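Local coordinates for protein tRNA delta(2)-isopentenylpyrophosphate transferase (Staphylococcus epidermidis ATCC 12228, PDB 3D3Q) that probably transfers a dimethylallyl group from dimethylallyl diphosphate to the adenine at position 37 of tRNAs that read codons beginning with uridine, at residues E34-D39 with K90-R95; R84-I89 with Q110-N115; E229-V234 with P254-N259. All coordinates share one frame; numbering follows the deposited sequence.

Reading from the N terminus, strand 33-37 comes first, and contact 1 (34-39 with 90-95) closes a long excursion by bringing the end of helix 78-94 back to it. Before that loop is complete the chain has already entered contact 2: residues 84-89 of the same helix wait for 110-115, beyond strand 98-102. The two loops therefore cross, and they touch where Ile36 meets Tyr88 and Ile89, so strand, long helix and helix 106-113 form one packed unit. Contact 3 (229-234 with 254-259) follows in series, a short closure of helix 226-235 with helix 252-257, its centre about 36 Å from that of contact 1.

Contact 1 of 3, residues E34-D39 with K90-R95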
loop_
_atom_site.group_PDB
_atom_site.type_symbol
_atom_site.label_atom_id
_atom_site.label_comp_id
_atom_site.label_asym_id
_atom_site.label_seq_id
_atom_site.Cartn_x
_atom_site.Cartn_y
_atom_site.Cartn_z
ATOM N N GLU A 34 -7.635 13.092 11.084
ATOM C CA GLU A 34 -7.355 13.771 9.835
ATOM C C GLU A 34 -6.446 12.852 9.042
ATOM O O GLU A 34 -5.627 12.121 9.605
ATOM C CB GLU A 34 -6.694 15.117 10.089
ATOM C CG GLU A 34 -7.462 15.951 11.094
ATOM C CD GLU A 34 -6.853 17.317 11.304
ATOM O OE1 GLU A 34 -5.603 17.423 11.237
ATOM O OE2 GLU A 34 -7.611 18.287 11.557
ATOM N N ILE A 35 -6.591 12.904 7.728
ATOM C CA ILE A 35 -5.847 12.026 6.844
ATOM C C ILE A 35 -4.675 12.666 6.131
ATOM O O ILE A 35 -4.754 13.800 5.683
ATOM C CB ILE A 35 -6.800 11.437 5.772
ATOM C CG1 ILE A 35 -7.994 10.784 6.458
ATOM C CG2 ILE A 35 -6.071 10.431 4.910
ATOM C CD1 ILE A 35 -8.985 10.228 5.525
ATOM N N ILE A 36 -3.590 11.915 6.018
ATOM C CA ILE A 36 -2.416 12.375 5.302
ATOM C C ILE A 36 -2.285 11.451 4.083
ATOM O O ILE A 36 -2.084 10.249 4.234
ATOM C CB ILE A 36 -1.156 12.257 6.168
ATOM C CG1 ILE A 36 -1.249 13.219 7.350
ATOM C CG2 ILE A 36 0.070 12.541 5.337
ATOM C CD1 ILE A 36 -0.149 13.044 8.364
ATOM N N SER A 37 -2.421 12.005 2.884
ATOM C CA SER A 37 -2.313 11.202 1.676
ATOM C C SER A 37 -0.925 10.562 1.572
ATOM O O SER A 37 0.093 11.245 1.681
ATOM C CB SER A 37 -2.606 12.079 0.458
ATOM O OG SER A 37 -2.111 11.497 -0.726
ATOM N N GLY A 38 -0.891 9.240 1.386
ATOM C CA GLY A 38 0.378 8.530 1.270
ATOM C C GLY A 38 0.795 8.332 -0.176
ATOM O O GLY A 38 1.905 7.869 -0.472
ATOM N N ASP A 39 -0.110 8.691 -1.082
ATOM C CA ASP A 39 0.128 8.560 -2.512
ATOM C C ASP A 39 1.192 9.547 -3.002
ATOM O O ASP A 39 1.100 10.744 -2.753
ATOM C CB ASP A 39 -1.170 8.801 -3.272
ATOM C CG ASP A 39 -1.104 8.314 -4.705
ATOM O OD1 ASP A 39 -0.239 8.794 -5.462
ATOM O OD2 ASP A 39 -1.918 7.437 -5.073
ATOM N N LYS A 90 2.718 15.094 13.924
ATOM C CA LYS A 90 2.891 15.716 15.246
ATOM C C LYS A 90 1.859 16.820 15.441
ATOM O O LYS A 90 1.219 16.903 16.487
ATOM C CB LYS A 90 4.302 16.311 15.411
ATOM C CG LYS A 90 5.355 15.380 16.053
ATOM C CD LYS A 90 6.751 16.056 16.236
ATOM C CE LYS A 90 7.449 16.367 14.887
ATOM N NZ LYS A 90 8.770 17.071 14.965
ATOM N N ASP A 91 1.698 17.668 14.434
ATOM C CA ASP A 91 0.740 18.749 14.531
ATOM C C ASP A 91 -0.641 18.178 14.831
ATOM O O ASP A 91 -1.340 18.672 15.703
ATOM C CB ASP A 91 0.713 19.539 13.227
ATOM C CG ASP A 91 -0.145 20.773 13.320
ATOM O OD1 ASP A 91 0.232 21.691 14.079
ATOM O OD2 ASP A 91 -1.188 20.821 12.641
ATOM N N ILE A 92 -1.020 17.126 14.108
ATOM C CA ILE A 92 -2.315 16.462 14.292
ATOM C C ILE A 92 -2.493 15.954 15.731
ATOM O O ILE A 92 -3.485 16.276 16.397
ATOM C CB ILE A 92 -2.477 15.259 13.301
ATOM C CG1 ILE A 92 -2.508 15.777 11.862
ATOM C CG2 ILE A 92 -3.744 14.471 13.601
ATOM C CD1 ILE A 92 -2.619 14.693 10.811
ATOM N N THR A 93 -1.536 15.163 16.214
ATOM C CA THR A 93 -1.629 14.614 17.565
ATOM C C THR A 93 -1.665 15.728 18.575
ATOM O O THR A 93 -2.348 15.632 19.590
ATOM C CB THR A 93 -0.412 13.750 17.947
ATOM O OG1 THR A 93 -0.014 12.911 16.850
ATOM C CG2 THR A 93 -0.760 12.886 19.148
ATOM N N ARG A 94 -0.913 16.784 18.276
ATOM C CA ARG A 94 -0.799 17.950 19.150
ATOM C C ARG A 94 -2.135 18.629 19.361
ATOM O O ARG A 94 -2.347 19.286 20.376
ATOM C CB ARG A 94 0.220 18.941 18.559
ATOM C CG ARG A 94 0.730 20.002 19.525
ATOM C CD ARG A 94 1.742 20.921 18.829
ATOM N NE ARG A 94 1.190 21.523 17.616
ATOM C CZ ARG A 94 0.082 22.263 17.581
ATOM N NH1 ARG A 94 -0.353 22.763 16.424
ATOM N NH2 ARG A 94 -0.594 22.505 18.699
ATOM N N ARG A 95 -3.035 18.473 18.402
ATOM C CA ARG A 95 -4.355 19.079 18.524
ATOM C C ARG A 95 -5.377 18.029 18.951
ATOM O O ARG A 95 -6.560 18.103 18.607
ATOM C CB ARG A 95 -4.768 19.739 17.212
ATOM C CG ARG A 95 -3.754 20.760 16.719
ATOM C CD ARG A 95 -4.326 21.653 15.639
ATOM N NE ARG A 95 -4.961 20.886 14.558
ATOM C CZ ARG A 95 -4.330 19.993 13.805
ATOM N NH1 ARG A 95 -4.984 19.356 12.856
ATOM N NH2 ARG A 95 -3.042 19.736 14.004
#
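Glu34, on the parallel strand 33-37, reaches past Ile92 to meet Arg95 at the end of helix 78-94. Its CB lies 4.2 Å from CD1 of Ile92, so the side chain starts out against hydrocarbon. CG stands anti to the carbonyl carbon (chi1 -51°), and the chain then runs extended, passing Ile92 in the opposite sense and carrying the carboxylate along the isoleucine to the guanidinium. There both oxygens face one nitrogen. OE1 makes the salt bridge to Arg95 NH1 at 2.6 Å and lies at the edge of the guanidinium, in its plane; OE2 is 3.1 Å from the same Arg95 NH1. The hydrogen bond from NH1 to OE1 is weak because the N-H points well off line (118°), and the carboxylate and guanidinium planes are turned 41° apart. OE1 also lies 3.6 Å from Ile92 CG1 and is hydrogen-bonded to Tyr65, so this buried acid has polar partners. Arginine suits its place because it can serve two acids: its NH2 pairs with Asp91 OD2 at 2.5 Å, and Asp91 in turn holds Arg94, making a four-residue charge network. Further along the strand the contact turns apolar, as Ile36 CD1 meets Ile92 CD1 at 3.8 Å, two branched chains packed between helix and sheet. Helix 78-94 leads from strand 64-65 to strand 98-102 and packs on strand 33-37, which lies between them: a beta-alpha-beta crossover of the parallel sheet in this P-loop NTPase-type fold.

Contact 2 of 3, residues R84-I89 with Q110-N115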
loop_
_atom_site.group_PDB
_atom_site.type_symbol
_atom_site.label_atom_id
_atom_site.label_comp_id
_atom_site.label_asym_id
_atom_site.label_seq_id
_atom_site.Cartn_x
_atom_site.Cartn_y
_atom_site.Cartn_z
ATOM N N ARG A 84 7.719 15.795 5.501
ATOM C CA ARG A 84 6.404 16.476 5.578
ATOM C C ARG A 84 5.376 15.711 6.414
ATOM O O ARG A 84 4.619 16.312 7.171
ATOM C CB ARG A 84 5.816 16.700 4.176
ATOM C CG ARG A 84 6.695 17.488 3.247
ATOM C CD ARG A 84 5.932 17.934 2.009
ATOM N NE ARG A 84 6.832 18.559 1.041
ATOM C CZ ARG A 84 6.621 19.735 0.457
ATOM N NH1 ARG A 84 5.526 20.437 0.734
ATOM N NH2 ARG A 84 7.522 20.212 -0.395
ATOM N N ALA A 85 5.354 14.390 6.261
ATOM C CA ALA A 85 4.430 13.571 7.012
ATOM C C ALA A 85 4.727 13.606 8.519
ATOM O O ALA A 85 3.804 13.718 9.316
ATOM C CB ALA A 85 4.452 12.140 6.490
ATOM N N GLU A 86 5.999 13.527 8.915
ATOM C CA GLU A 86 6.344 13.551 10.341
ATOM C C GLU A 86 5.871 14.829 11.007
ATOM O O GLU A 86 5.428 14.806 12.149
ATOM C CB GLU A 86 7.862 13.416 10.561
ATOM C CG GLU A 86 8.484 12.127 10.034
ATOM C CD GLU A 86 9.974 11.991 10.350
ATOM O OE1 GLU A 86 10.316 11.760 11.532
ATOM O OE2 GLU A 86 10.811 12.124 9.422
ATOM N N LYS A 87 5.964 15.946 10.300
ATOM C CA LYS A 87 5.529 17.205 10.876
ATOM C C LYS A 87 4.013 17.185 11.071
ATOM O O LYS A 87 3.528 17.511 12.150
ATOM C CB LYS A 87 5.952 18.376 9.980
ATOM C CG LYS A 87 7.468 18.518 9.817
ATOM C CD LYS A 87 7.825 19.497 8.698
ATOM C CE LYS A 87 9.346 19.577 8.460
ATOM N NZ LYS A 87 9.728 20.334 7.216
ATOM N N TYR A 88 3.274 16.780 10.040
ATOM C CA TYR A 88 1.817 16.715 10.120
ATOM C C TYR A 88 1.345 15.728 11.199
ATOM O O TYR A 88 0.401 15.993 11.944
ATOM C CB TYR A 88 1.207 16.321 8.764
ATOM C CG TYR A 88 1.205 17.410 7.696
ATOM C CD1 TYR A 88 1.972 17.273 6.529
ATOM C CD2 TYR A 88 0.392 18.547 7.817
ATOM C CE1 TYR A 88 1.926 18.229 5.507
ATOM C CE2 TYR A 88 0.338 19.513 6.797
ATOM C CZ TYR A 88 1.107 19.344 5.648
ATOM O OH TYR A 88 1.070 20.276 4.634
ATOM N N ILE A 89 2.002 14.585 11.292
ATOM C CA ILE A 89 1.619 13.611 12.292
ATOM C C ILE A 89 1.749 14.202 13.706
ATOM O O ILE A 89 0.979 13.842 14.597
ATOM C CB ILE A 89 2.477 12.323 12.170
ATOM C CG1 ILE A 89 2.198 11.650 10.818
ATOM C CG2 ILE A 89 2.176 11.384 13.321
ATOM C CD1 ILE A 89 3.071 10.447 10.520
ATOM N N GLN A 110 7.271 2.200 4.815
ATOM C CA GLN A 110 8.246 1.731 5.782
ATOM C C GLN A 110 9.240 2.837 6.132
ATOM O O GLN A 110 9.654 2.984 7.288
ATOM C CB GLN A 110 8.984 0.480 5.279
ATOM C CG GLN A 110 10.141 0.715 4.335
ATOM C CD GLN A 110 11.055 -0.504 4.243
ATOM O OE1 GLN A 110 11.998 -0.527 3.450
ATOM N NE2 GLN A 110 10.781 -1.521 5.067
ATOM N N SER A 111 9.603 3.637 5.141
ATOM C CA SER A 111 10.548 4.724 5.373
ATOM C C SER A 111 10.012 5.633 6.474
ATOM O O SER A 111 10.775 6.214 7.249
ATOM C CB SER A 111 10.764 5.515 4.075
ATOM O OG SER A 111 11.176 4.659 3.023
ATOM N N LEU A 112 8.688 5.723 6.544
ATOM C CA LEU A 112 8.003 6.547 7.535
ATOM C C LEU A 112 7.788 5.839 8.859
ATOM O O LEU A 112 7.729 6.474 9.909
ATOM C CB LEU A 112 6.635 6.992 6.992
ATOM C CG LEU A 112 5.618 7.596 7.971
ATOM C CD1 LEU A 112 6.165 8.867 8.619
ATOM C CD2 LEU A 112 4.341 7.878 7.218
ATOM N N LEU A 113 7.659 4.524 8.810
ATOM C CA LEU A 113 7.413 3.762 10.023
ATOM C C LEU A 113 8.668 3.396 10.804
ATOM O O LEU A 113 8.665 3.423 12.033
ATOM C CB LEU A 113 6.632 2.490 9.682
ATOM C CG LEU A 113 5.266 2.753 9.037
ATOM C CD1 LEU A 113 4.629 1.439 8.644
ATOM C CD2 LEU A 113 4.377 3.512 10.012
ATOM N N TYR A 114 9.744 3.090 10.092
ATOM C CA TYR A 114 10.983 2.672 10.728
ATOM C C TYR A 114 12.166 3.554 10.406
ATOM O O TYR A 114 12.256 4.095 9.312
ATOM C CB TYR A 114 11.303 1.247 10.288
ATOM C CG TYR A 114 10.117 0.320 10.382
ATOM C CD1 TYR A 114 9.479 0.126 11.594
ATOM C CD2 TYR A 114 9.632 -0.354 9.258
ATOM C CE1 TYR A 114 8.390 -0.706 11.704
ATOM C CE2 TYR A 114 8.533 -1.202 9.352
ATOM C CZ TYR A 114 7.917 -1.369 10.595
ATOM O OH TYR A 114 6.834 -2.189 10.763
ATOM N N ASN A 115 13.085 3.682 11.353
ATOM C CA ASN A 115 14.277 4.482 11.137
ATOM C C ASN A 115 15.471 3.646 10.751
ATOM O O ASN A 115 16.502 3.728 11.405
ATOM C CB ASN A 115 14.637 5.239 12.395
ATOM C CG ASN A 115 13.987 6.570 12.457
ATOM O OD1 ASN A 115 14.252 7.341 13.370
ATOM N ND2 ASN A 115 13.123 6.867 11.481
#
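Leu112, near the end of helix 106-113, puts its CD1 methyl against a patch of helix 78-94 made by Ala85, Glu86 and Ile89. The compact part lies on the buried side, where Ala85, Ile89 and Leu112 are all enclosed. Here Ile89 and Leu112 reach toward each other tip to tip, with their CD1 atoms 4.0 Å apart, while Ala85 CB approaches Leu112 CD1 at 4.3 Å. Ala85 and Ile89 stand one turn apart, joined by the backbone bond from Ile89 N to Ala85 O, and so face the same way. The small alanine lets the leucine come near the helix surface, and the longer isoleucine extends out to meet it. Leucine suits its place because its branched, apolar end can meet several groups through one methyl. With CG anti to the backbone nitrogen (chi1 166°), the forked tip swings across to the other helix although the bond to CB does not itself aim there.

The solvent side is at Glu86, which is partly exposed. Its methylene CG touches Leu112 CD1 at 4.2 Å, no longer than the contact of Ala85, but its carboxylate turns away from the leucine methyl; a chain with an aliphatic stem and a charged end suits such a boundary. No hydrogen bond joins the two segments, and only 123 Å² is buried between them, so the link is modest and wholly a matter of hydrocarbon packing.

Neighbouring elements also cover these residues. Leu112 touches Phe81 on helix 78-94 and Ile101 on strand 98-102, while Ile89 rests on Pro99 of that strand and on Ile36 of strand 33-37. The two helices thus meet over the parallel sheet, with strand 98-102 touching a side chain from each.

Contact 3 of 3, residues E229-V234 with P254-N259; sequences EVQHLV and PVIKGN
Ile256 supplies the apolar part of this contact, pushing its CD1 methyl between Val230 and Val234 on helix 226-235. CD1 lies 3.4 Å from Val230 CG2 and 3.8 Å from Val234 CG1; the latter pair meets tip to tip. The valines, one turn apart, present methyls on one side of the helix, and Ile256 CD1 touches both; CG1 anti to the carbonyl carbon (chi1 -58°) directs the chain there. Gln231 adds its aliphatic CG, 4.4 Å from Ile256 CD1, a stem suited to a partly exposed place, where the amide can lie beyond the apolar contact.

Hydrogen bonds are confined to each segment. Val234 N bonds to Val230 O, whereas Pro254 O receives the N atoms of Lys257, Gly258 and Asn259. Gly258 takes a positive phi of 96° there, a conformation a residue without a side chain adopts easily.

Charged groups find partners outside the two segments: Lys257 forms a salt bridge with Glu239, and buried Glu229 accepts hydrogen bonds from the backbone N atoms of Asp48 and Ile49 and from Tyr249 OH. Altogether this is peripheral helix-helix packing, joining helix 226-235 to the short, weakly bonded helix 252-257 away from the annotated sites, its centre about 29 Å from the centre of the chain.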
loop_
_atom_site.group_PDB
_atom_site.type_symbol
_atom_site.label_atom_id
_atom_site.label_comp_id
_atom_site.label_asym_id
_atom_site.label_seq_id
_atom_site.Cartn_x
_atom_site.Cartn_y
_atom_site.Cartn_z
ATOM N N GLU A 229 -7.010 14.947 -19.750
ATOM C CA GLU A 229 -6.126 15.467 -18.734
ATOM C C GLU A 229 -4.673 15.429 -19.203
ATOM O O GLU A 229 -3.988 16.454 -19.169
ATOM C CB GLU A 229 -6.281 14.667 -17.449
ATOM C CG GLU A 229 -5.805 15.373 -16.197
ATOM C CD GLU A 229 -5.981 14.504 -14.977
ATOM O OE1 GLU A 229 -5.163 13.574 -14.800
ATOM O OE2 GLU A 229 -6.942 14.729 -14.208
ATOM N N VAL A 230 -4.198 14.267 -19.650
ATOM C CA VAL A 230 -2.815 14.167 -20.105
ATOM C C VAL A 230 -2.567 15.118 -21.262
ATOM O O VAL A 230 -1.426 15.460 -21.560
ATOM C CB VAL A 230 -2.440 12.744 -20.560
ATOM C CG1 VAL A 230 -2.867 11.728 -19.528
ATOM C CG2 VAL A 230 -3.048 12.451 -21.891
ATOM N N GLN A 231 -3.642 15.554 -21.908
ATOM C CA GLN A 231 -3.523 16.483 -23.025
ATOM C C GLN A 231 -3.199 17.867 -22.506
ATOM O O GLN A 231 -2.339 18.543 -23.046
ATOM C CB GLN A 231 -4.822 16.533 -23.827
ATOM C CG GLN A 231 -5.050 15.348 -24.759
ATOM C CD GLN A 231 -6.254 15.566 -25.668
ATOM O OE1 GLN A 231 -7.383 15.711 -25.195
ATOM N NE2 GLN A 231 -6.016 15.592 -26.979
ATOM N N HIS A 232 -3.900 18.282 -21.460
ATOM C CA HIS A 232 -3.669 19.593 -20.877
ATOM C C HIS A 232 -2.276 19.654 -20.278
ATOM O O HIS A 232 -1.596 20.680 -20.362
ATOM C CB HIS A 232 -4.700 19.879 -19.793
ATOM C CG HIS A 232 -6.101 20.009 -20.311
ATOM N ND1 HIS A 232 -7.208 19.670 -19.559
ATOM C CD2 HIS A 232 -6.580 20.458 -21.498
ATOM C CE1 HIS A 232 -8.306 19.904 -20.259
ATOM N NE2 HIS A 232 -7.953 20.383 -21.439
ATOM N N LEU A 233 -1.847 18.556 -19.666
ATOM C CA LEU A 233 -0.522 18.495 -19.045
ATOM C C LEU A 233 0.581 18.535 -20.083
ATOM O O LEU A 233 1.511 19.324 -19.967
ATOM C CB LEU A 233 -0.390 17.224 -18.216
ATOM C CG LEU A 233 -1.207 17.190 -16.930
ATOM C CD1 LEU A 233 -1.270 15.768 -16.404
ATOM C CD2 LEU A 233 -0.576 18.122 -15.903
ATOM N N VAL A 234 0.477 17.675 -21.091
ATOM C CA VAL A 234 1.479 17.621 -22.141
ATOM C C VAL A 234 1.527 18.937 -22.924
ATOM O O VAL A 234 2.574 19.320 -23.430
ATOM C CB VAL A 234 1.221 16.428 -23.093
ATOM C CG1 VAL A 234 -0.030 16.673 -23.903
ATOM C CG2 VAL A 234 2.406 16.215 -23.992
ATOM N N PRO A 254 2.481 8.955 -25.881
ATOM C CA PRO A 254 2.791 8.512 -27.246
ATOM C C PRO A 254 1.597 8.547 -28.199
ATOM O O PRO A 254 1.734 8.906 -29.369
ATOM C CB PRO A 254 3.312 7.086 -27.038
ATOM C CG PRO A 254 3.938 7.156 -25.693
ATOM C CD PRO A 254 2.908 7.935 -24.908
ATOM N N VAL A 255 0.427 8.184 -27.691
ATOM C CA VAL A 255 -0.771 8.166 -28.509
ATOM C C VAL A 255 -1.206 9.588 -28.894
ATOM O O VAL A 255 -1.910 9.791 -29.884
ATOM C CB VAL A 255 -1.921 7.372 -27.788
ATOM C CG1 VAL A 255 -2.376 8.109 -26.559
ATOM C CG2 VAL A 255 -3.076 7.147 -28.739
ATOM N N ILE A 256 -0.748 10.569 -28.129
ATOM C CA ILE A 256 -1.068 11.960 -28.402
ATOM C C ILE A 256 -0.226 12.458 -29.573
ATOM O O ILE A 256 -0.571 13.435 -30.246
ATOM C CB ILE A 256 -0.769 12.842 -27.194
ATOM C CG1 ILE A 256 -1.551 12.345 -25.990
ATOM C CG2 ILE A 256 -1.156 14.273 -27.482
ATOM C CD1 ILE A 256 -1.277 13.153 -24.728
ATOM N N LYS A 257 0.881 11.774 -29.813
ATOM C CA LYS A 257 1.782 12.122 -30.894
ATOM C C LYS A 257 1.410 11.370 -32.169
ATOM O O LYS A 257 1.701 11.815 -33.282
ATOM C CB LYS A 257 3.217 11.813 -30.464
ATOM C CG LYS A 257 3.587 12.525 -29.158
ATOM C CD LYS A 257 5.047 12.371 -28.801
ATOM C CE LYS A 257 5.425 13.262 -27.626
ATOM N NZ LYS A 257 6.843 13.046 -27.196
ATOM N N GLY A 258 0.754 10.228 -31.998
ATOM C CA GLY A 258 0.333 9.448 -33.139
ATOM C C GLY A 258 1.321 8.355 -33.469
ATOM O O GLY A 258 1.361 7.859 -34.597
ATOM N N ASN A 259 2.131 7.976 -32.493
ATOM C CA ASN A 259 3.107 6.922 -32.719
ATOM C C ASN A 259 2.552 5.579 -32.276
ATOM O O ASN A 259 3.009 4.529 -32.718
ATOM C CB ASN A 259 4.406 7.237 -31.980
ATOM C CG ASN A 259 5.092 8.463 -32.525
ATOM O OD1 ASN A 259 5.308 9.442 -31.805
ATOM N ND2 ASN A 259 5.428 8.429 -33.810
#